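Probable intron-encoded endonuclease 1 (Wickerhamomyces canadensis, PDB 6X1J) cleaves a specific DNA target as a LAGLIDADG homing endonuclease, taking part in the homing of an intron in the mitochondrial 21S rRNA gene. Local coordinates at residues W152-V164 against I220-V231. Sequence-based numbering, arbitrary orientation.
Sequences WDYNKKTKNKSLV and IPEMKYKLLFNV. With nucleotides of chain C; nucleotides of chain B.
F229 fills the loop of 152-164 with a flat apolar ring, K161 laid over one face: K161 CA stands 3.9 Å from the F229 ring centroid, a CH-pi contact, and K161 CG lies 3.6 Å from F229 CD1. Lysine suits this place because its methylenes cover the ring while NZ extends toward N230 O and, beyond salt-bridge distance, the V231 carboxylate. Branched L163 sets CD2 at the ring edge by F229 CE1 (4.0 Å) and CD1 against L227 CD1; K151 adds a cation-pi contact. Around this tight packing D153 OD1 braces the loop, accepting N155 N in an Asx turn. The exposed C-terminal side is looser and wet, water 2 linking T158 O (2.8 Å) to N230 O. Toward DNA, W152 NE1 donates to OP2 of DT6 of chain B (2.9 Å). Tyrosine suits this face: with CG anti to its carbonyl carbon (chi1 -75°), Y154 lays its ring over C2' of DC18 of chain C while its OH bonds OP2 of that nucleotide (2.7 Å). A leucine here would probably leave this phosphate oxygen without its hydroxyl partner. Such a loop belongs to the DNA-binding sheet of a LAGLIDADG endonuclease, backed here by the C-terminal tail.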
# COMPACT_ATOMS: atom_id res chain seq x y z
N TRP A 152 -4.62 13.84 -12.72
CA TRP A 152 -3.78 14.69 -13.60
C TRP A 152 -4.25 16.14 -13.43
O TRP A 152 -3.39 17.01 -13.27
CB TRP A 152 -3.94 14.18 -15.03
CG TRP A 152 -3.04 14.81 -16.04
CD1 TRP A 152 -3.45 15.46 -17.15
CD2 TRP A 152 -1.61 14.74 -16.10
NE1 TRP A 152 -2.37 15.85 -17.89
CE2 TRP A 152 -1.22 15.41 -17.29
CE3 TRP A 152 -0.61 14.18 -15.30
CZ2 TRP A 152 0.10 15.54 -17.68
CZ3 TRP A 152 0.71 14.31 -15.69
CH2 TRP A 152 1.06 14.98 -16.87
N ASP A 153 -5.57 16.35 -13.35
CA ASP A 153 -6.20 17.70 -13.33
C ASP A 153 -7.05 17.86 -12.07
O ASP A 153 -8.09 17.16 -11.93
CB ASP A 153 -7.06 17.94 -14.59
CG ASP A 153 -7.57 19.38 -14.75
OD1 ASP A 153 -7.26 20.22 -13.89
OD2 ASP A 153 -8.28 19.64 -15.74
N TYR A 154 -6.59 18.71 -11.15
CA TYR A 154 -7.29 18.94 -9.86
C TYR A 154 -8.38 20.02 -9.97
O TYR A 154 -9.10 20.17 -8.97
CB TYR A 154 -6.27 19.23 -8.75
CG TYR A 154 -5.54 17.98 -8.28
CD1 TYR A 154 -4.38 17.57 -8.91
CD2 TYR A 154 -6.04 17.19 -7.26
CE1 TYR A 154 -3.71 16.43 -8.53
CE2 TYR A 154 -5.39 16.03 -6.87
CZ TYR A 154 -4.22 15.66 -7.51
OH TYR A 154 -3.53 14.54 -7.16
N ASN A 155 -8.56 20.71 -11.11
CA ASN A 155 -9.76 21.57 -11.30
C ASN A 155 -11.00 20.71 -11.06
O ASN A 155 -11.34 19.84 -11.90
CB ASN A 155 -9.79 22.30 -12.66
CG ASN A 155 -11.12 22.95 -12.98
OD1 ASN A 155 -12.03 22.99 -12.14
ND2 ASN A 155 -11.28 23.44 -14.20
N LYS A 156 -11.81 21.14 -10.09
CA LYS A 156 -13.03 20.45 -9.61
C LYS A 156 -14.06 20.30 -10.75
O LYS A 156 -14.87 19.36 -10.68
CB LYS A 156 -13.64 21.22 -8.43
CG LYS A 156 -12.66 21.65 -7.35
CD LYS A 156 -13.28 21.79 -5.97
CE LYS A 156 -12.23 22.01 -4.91
NZ LYS A 156 -11.28 23.05 -5.35
N LYS A 157 -14.04 21.20 -11.73
CA LYS A 157 -15.06 21.18 -12.82
C LYS A 157 -14.48 20.55 -14.11
O LYS A 157 -15.22 20.49 -15.10
CB LYS A 157 -15.65 22.57 -13.11
CG LYS A 157 -15.44 23.59 -12.00
CD LYS A 157 -16.47 24.69 -11.96
CE LYS A 157 -15.98 25.90 -11.19
NZ LYS A 157 -17.05 26.91 -11.04
N THR A 158 -13.25 20.05 -14.10
CA THR A 158 -12.58 19.53 -15.32
C THR A 158 -13.42 18.41 -15.94
O THR A 158 -14.26 17.76 -15.25
CB THR A 158 -11.17 19.01 -15.05
OG1 THR A 158 -10.55 18.82 -16.33
CG2 THR A 158 -11.19 17.73 -14.23
N LYS A 159 -13.18 18.16 -17.22
CA LYS A 159 -13.76 16.99 -17.92
C LYS A 159 -12.64 15.97 -18.14
O LYS A 159 -12.91 14.91 -18.71
CB LYS A 159 -14.46 17.50 -19.18
CG LYS A 159 -15.60 18.48 -18.90
CD LYS A 159 -16.97 17.82 -18.82
CE LYS A 159 -18.04 18.68 -18.18
NZ LYS A 159 -19.41 18.14 -18.42
N ASN A 160 -11.40 16.34 -17.83
CA ASN A 160 -10.22 15.47 -18.04
C ASN A 160 -10.07 14.56 -16.82
O ASN A 160 -9.57 15.05 -15.80
CB ASN A 160 -8.92 16.25 -18.21
CG ASN A 160 -7.72 15.40 -18.59
OD1 ASN A 160 -7.83 14.17 -18.80
ND2 ASN A 160 -6.58 16.08 -18.72
N LYS A 161 -10.44 13.29 -16.97
CA LYS A 161 -10.43 12.27 -15.86
C LYS A 161 -9.18 11.38 -15.93
O LYS A 161 -9.21 10.22 -15.38
CB LYS A 161 -11.68 11.41 -15.98
CG LYS A 161 -12.98 12.18 -15.88
CD LYS A 161 -14.21 11.32 -16.10
CE LYS A 161 -15.48 12.15 -16.06
NZ LYS A 161 -16.62 11.40 -15.48
N SER A 162 -8.10 11.87 -16.56
CA SER A 162 -6.74 11.29 -16.46
C SER A 162 -6.35 11.15 -14.97
O SER A 162 -6.70 12.01 -14.14
CB SER A 162 -5.76 12.10 -17.25
OG SER A 162 -6.06 12.00 -18.64
N LEU A 163 -5.71 10.03 -14.64
CA LEU A 163 -5.23 9.68 -13.29
C LEU A 163 -3.72 9.40 -13.33
O LEU A 163 -3.17 9.26 -14.40
CB LEU A 163 -5.99 8.45 -12.81
CG LEU A 163 -7.50 8.64 -12.72
CD1 LEU A 163 -8.19 7.30 -12.49
CD2 LEU A 163 -7.84 9.65 -11.62
N VAL A 164 -3.12 9.37 -12.15
CA VAL A 164 -1.67 9.20 -11.95
C VAL A 164 -1.47 8.12 -10.87
O VAL A 164 -2.28 8.07 -9.90
CB VAL A 164 -1.03 10.53 -11.58
CG1 VAL A 164 0.44 10.40 -11.43
CG2 VAL A 164 -1.35 11.60 -12.60
N ILE A 220 -12.76 2.36 -0.46
CA ILE A 220 -13.62 2.57 0.76
C ILE A 220 -14.20 3.97 0.60
O ILE A 220 -13.68 4.75 -0.21
CB ILE A 220 -12.83 2.40 2.07
CG1 ILE A 220 -11.82 3.54 2.27
CG2 ILE A 220 -12.18 1.03 2.14
CD1 ILE A 220 -11.24 3.64 3.66
N PRO A 221 -15.30 4.28 1.31
CA PRO A 221 -16.03 5.53 1.09
C PRO A 221 -15.19 6.78 1.31
O PRO A 221 -15.38 7.72 0.59
CB PRO A 221 -17.18 5.44 2.10
CG PRO A 221 -17.38 3.94 2.32
CD PRO A 221 -15.97 3.39 2.29
N GLU A 222 -14.24 6.76 2.22
CA GLU A 222 -13.41 7.95 2.56
C GLU A 222 -12.28 8.11 1.53
O GLU A 222 -11.50 9.12 1.64
CB GLU A 222 -12.81 7.82 3.97
CG GLU A 222 -13.85 7.71 5.09
CD GLU A 222 -14.61 6.38 5.24
OE1 GLU A 222 -14.11 5.32 4.73
OE2 GLU A 222 -15.71 6.40 5.86
N MET A 223 -12.14 7.18 0.58
CA MET A 223 -11.08 7.32 -0.47
C MET A 223 -11.67 7.50 -1.88
O MET A 223 -10.89 7.66 -2.88
CB MET A 223 -10.11 6.13 -0.38
CG MET A 223 -9.23 6.17 0.87
SD MET A 223 -8.31 7.70 1.03
CE MET A 223 -7.02 7.36 2.22
N LYS A 224 -12.98 7.53 -2.03
CA LYS A 224 -13.58 7.64 -3.39
C LYS A 224 -13.16 8.97 -4.04
O LYS A 224 -13.12 9.01 -5.27
CB LYS A 224 -15.10 7.61 -3.37
CG LYS A 224 -15.68 6.32 -2.85
CD LYS A 224 -15.78 5.26 -3.90
CE LYS A 224 -16.76 4.17 -3.53
NZ LYS A 224 -16.22 2.83 -3.87
N TYR A 225 -12.82 9.99 -3.24
CA TYR A 225 -12.54 11.35 -3.74
C TYR A 225 -11.34 11.34 -4.70
O TYR A 225 -11.24 12.27 -5.54
CB TYR A 225 -12.31 12.32 -2.59
CG TYR A 225 -10.97 12.22 -1.94
CD1 TYR A 225 -10.78 11.35 -0.88
CD2 TYR A 225 -9.90 12.98 -2.38
CE1 TYR A 225 -9.55 11.25 -0.26
CE2 TYR A 225 -8.65 12.89 -1.77
CZ TYR A 225 -8.48 12.01 -0.71
OH TYR A 225 -7.26 11.89 -0.09
N LYS A 226 -10.44 10.35 -4.59
CA LYS A 226 -9.19 10.33 -5.41
C LYS A 226 -9.57 10.02 -6.85
O LYS A 226 -8.79 10.34 -7.73
CB LYS A 226 -8.17 9.32 -4.88
CG LYS A 226 -7.54 9.66 -3.55
CD LYS A 226 -6.34 8.81 -3.23
CE LYS A 226 -5.07 9.55 -3.54
NZ LYS A 226 -3.87 8.85 -3.05
N LEU A 227 -10.76 9.46 -7.04
CA LEU A 227 -11.27 8.81 -8.28
C LEU A 227 -12.45 9.61 -8.87
O LEU A 227 -12.75 9.46 -10.08
CB LEU A 227 -11.72 7.40 -7.87
CG LEU A 227 -11.99 6.40 -8.99
CD1 LEU A 227 -10.69 6.00 -9.65
CD2 LEU A 227 -12.71 5.15 -8.48
N LEU A 228 -13.16 10.36 -8.04
CA LEU A 228 -14.48 10.96 -8.38
C LEU A 228 -14.29 12.29 -9.15
O LEU A 228 -13.58 13.14 -8.68
CB LEU A 228 -15.24 11.20 -7.07
CG LEU A 228 -16.64 10.60 -6.99
CD1 LEU A 228 -17.29 10.92 -5.65
CD2 LEU A 228 -17.53 11.08 -8.14
N PHE A 229 -14.94 12.45 -10.28
CA PHE A 229 -15.12 13.75 -10.98
C PHE A 229 -16.61 14.02 -11.15
O PHE A 229 -17.42 13.08 -10.95
CB PHE A 229 -14.43 13.73 -12.35
CG PHE A 229 -12.95 13.46 -12.31
CD1 PHE A 229 -12.46 12.16 -12.30
CD2 PHE A 229 -12.04 14.52 -12.28
CE1 PHE A 229 -11.09 11.93 -12.30
CE2 PHE A 229 -10.68 14.29 -12.29
CZ PHE A 229 -10.21 12.99 -12.28
N ASN A 230 -16.97 15.24 -11.54
CA ASN A 230 -18.34 15.59 -11.98
C ASN A 230 -18.76 14.64 -13.10
O ASN A 230 -17.94 14.37 -14.00
CB ASN A 230 -18.43 17.06 -12.40
CG ASN A 230 -18.05 17.98 -11.26
OD1 ASN A 230 -18.55 17.83 -10.15
ND2 ASN A 230 -17.11 18.89 -11.51
N VAL A 231 -20.00 14.15 -13.06
CA VAL A 231 -20.54 13.30 -14.16
C VAL A 231 -20.63 14.17 -15.42
O VAL A 231 -21.37 15.14 -15.46
CB VAL A 231 -21.89 12.66 -13.81
CG1 VAL A 231 -22.49 11.94 -15.01
CG2 VAL A 231 -21.76 11.71 -12.62
OXT VAL A 231 -19.93 13.91 -16.41
P DC C 18 -3.85 13.46 -3.65
OP1 DC C 18 -4.78 13.17 -2.52
OP2 DC C 18 -4.27 13.06 -5.02
O5' DC C 18 -3.60 15.03 -3.76
C5' DC C 18 -3.08 15.73 -2.66
C4' DC C 18 -2.65 17.11 -3.09
O4' DC C 18 -1.46 17.05 -3.91
C3' DC C 18 -3.66 17.97 -3.86
O3' DC C 18 -4.08 19.06 -3.06
C2' DC C 18 -2.93 18.33 -5.16
C1' DC C 18 -1.47 18.14 -4.80
N1 DC C 18 -0.56 17.82 -5.91
C2 DC C 18 0.57 18.61 -6.12
O2 DC C 18 0.79 19.58 -5.36
N3 DC C 18 1.39 18.33 -7.15
C4 DC C 18 1.15 17.26 -7.92
N4 DC C 18 2.02 17.00 -8.90
C5 DC C 18 0.02 16.43 -7.71
C6 DC C 18 -0.79 16.73 -6.69
P DT B 6 -2.03 17.56 -21.42
OP1 DT B 6 -1.40 17.10 -22.65
OP2 DT B 6 -2.84 16.59 -20.62
O5' DT B 6 -0.88 18.20 -20.53
C5' DT B 6 -0.02 19.18 -21.12
C4' DT B 6 0.96 19.69 -20.09
O4' DT B 6 0.28 20.69 -19.29
C3' DT B 6 1.49 18.64 -19.10
O3' DT B 6 2.83 18.94 -18.69
C2' DT B 6 0.62 18.85 -17.87
C1' DT B 6 0.47 20.36 -17.92
N1 DT B 6 -0.61 20.98 -17.12
C2 DT B 6 -0.39 22.24 -16.62
O2 DT B 6 0.64 22.87 -16.81
N3 DT B 6 -1.41 22.73 -15.86
C4 DT B 6 -2.60 22.12 -15.57
O4 DT B 6 -3.41 22.69 -14.85
C5 DT B 6 -2.77 20.79 -16.11
C7 DT B 6 -4.02 20.03 -15.81
C6 DT B 6 -1.77 20.29 -16.84
P DC C 19 -5.27 20.06 -3.53
OP1 DC C 19 -5.68 20.81 -2.35
OP2 DC C 19 -6.27 19.27 -4.29
O5' DC C 19 -4.49 21.17 -4.33
C5' DC C 19 -3.71 22.08 -3.55
C4' DC C 19 -2.80 22.94 -4.40
O4' DC C 19 -1.91 22.14 -5.23
C3' DC C 19 -3.47 23.96 -5.33
O3' DC C 19 -2.96 25.28 -5.11
C2' DC C 19 -3.08 23.48 -6.72
C1' DC C 19 -1.74 22.81 -6.47
N1 DC C 19 -1.33 21.83 -7.49
C2 DC C 19 -0.16 22.07 -8.21
O2 DC C 19 0.53 23.06 -7.93
N3 DC C 19 0.22 21.20 -9.17
C4 DC C 19 -0.53 20.13 -9.44
N4 DC C 19 -0.12 19.31 -10.41
C5 DC C 19 -1.75 19.87 -8.74
C6 DC C 19 -2.11 20.74 -7.78
O HOH W 1 -14.96 17.56 -12.56
O HOH W 2 -16.34 15.85 -15.62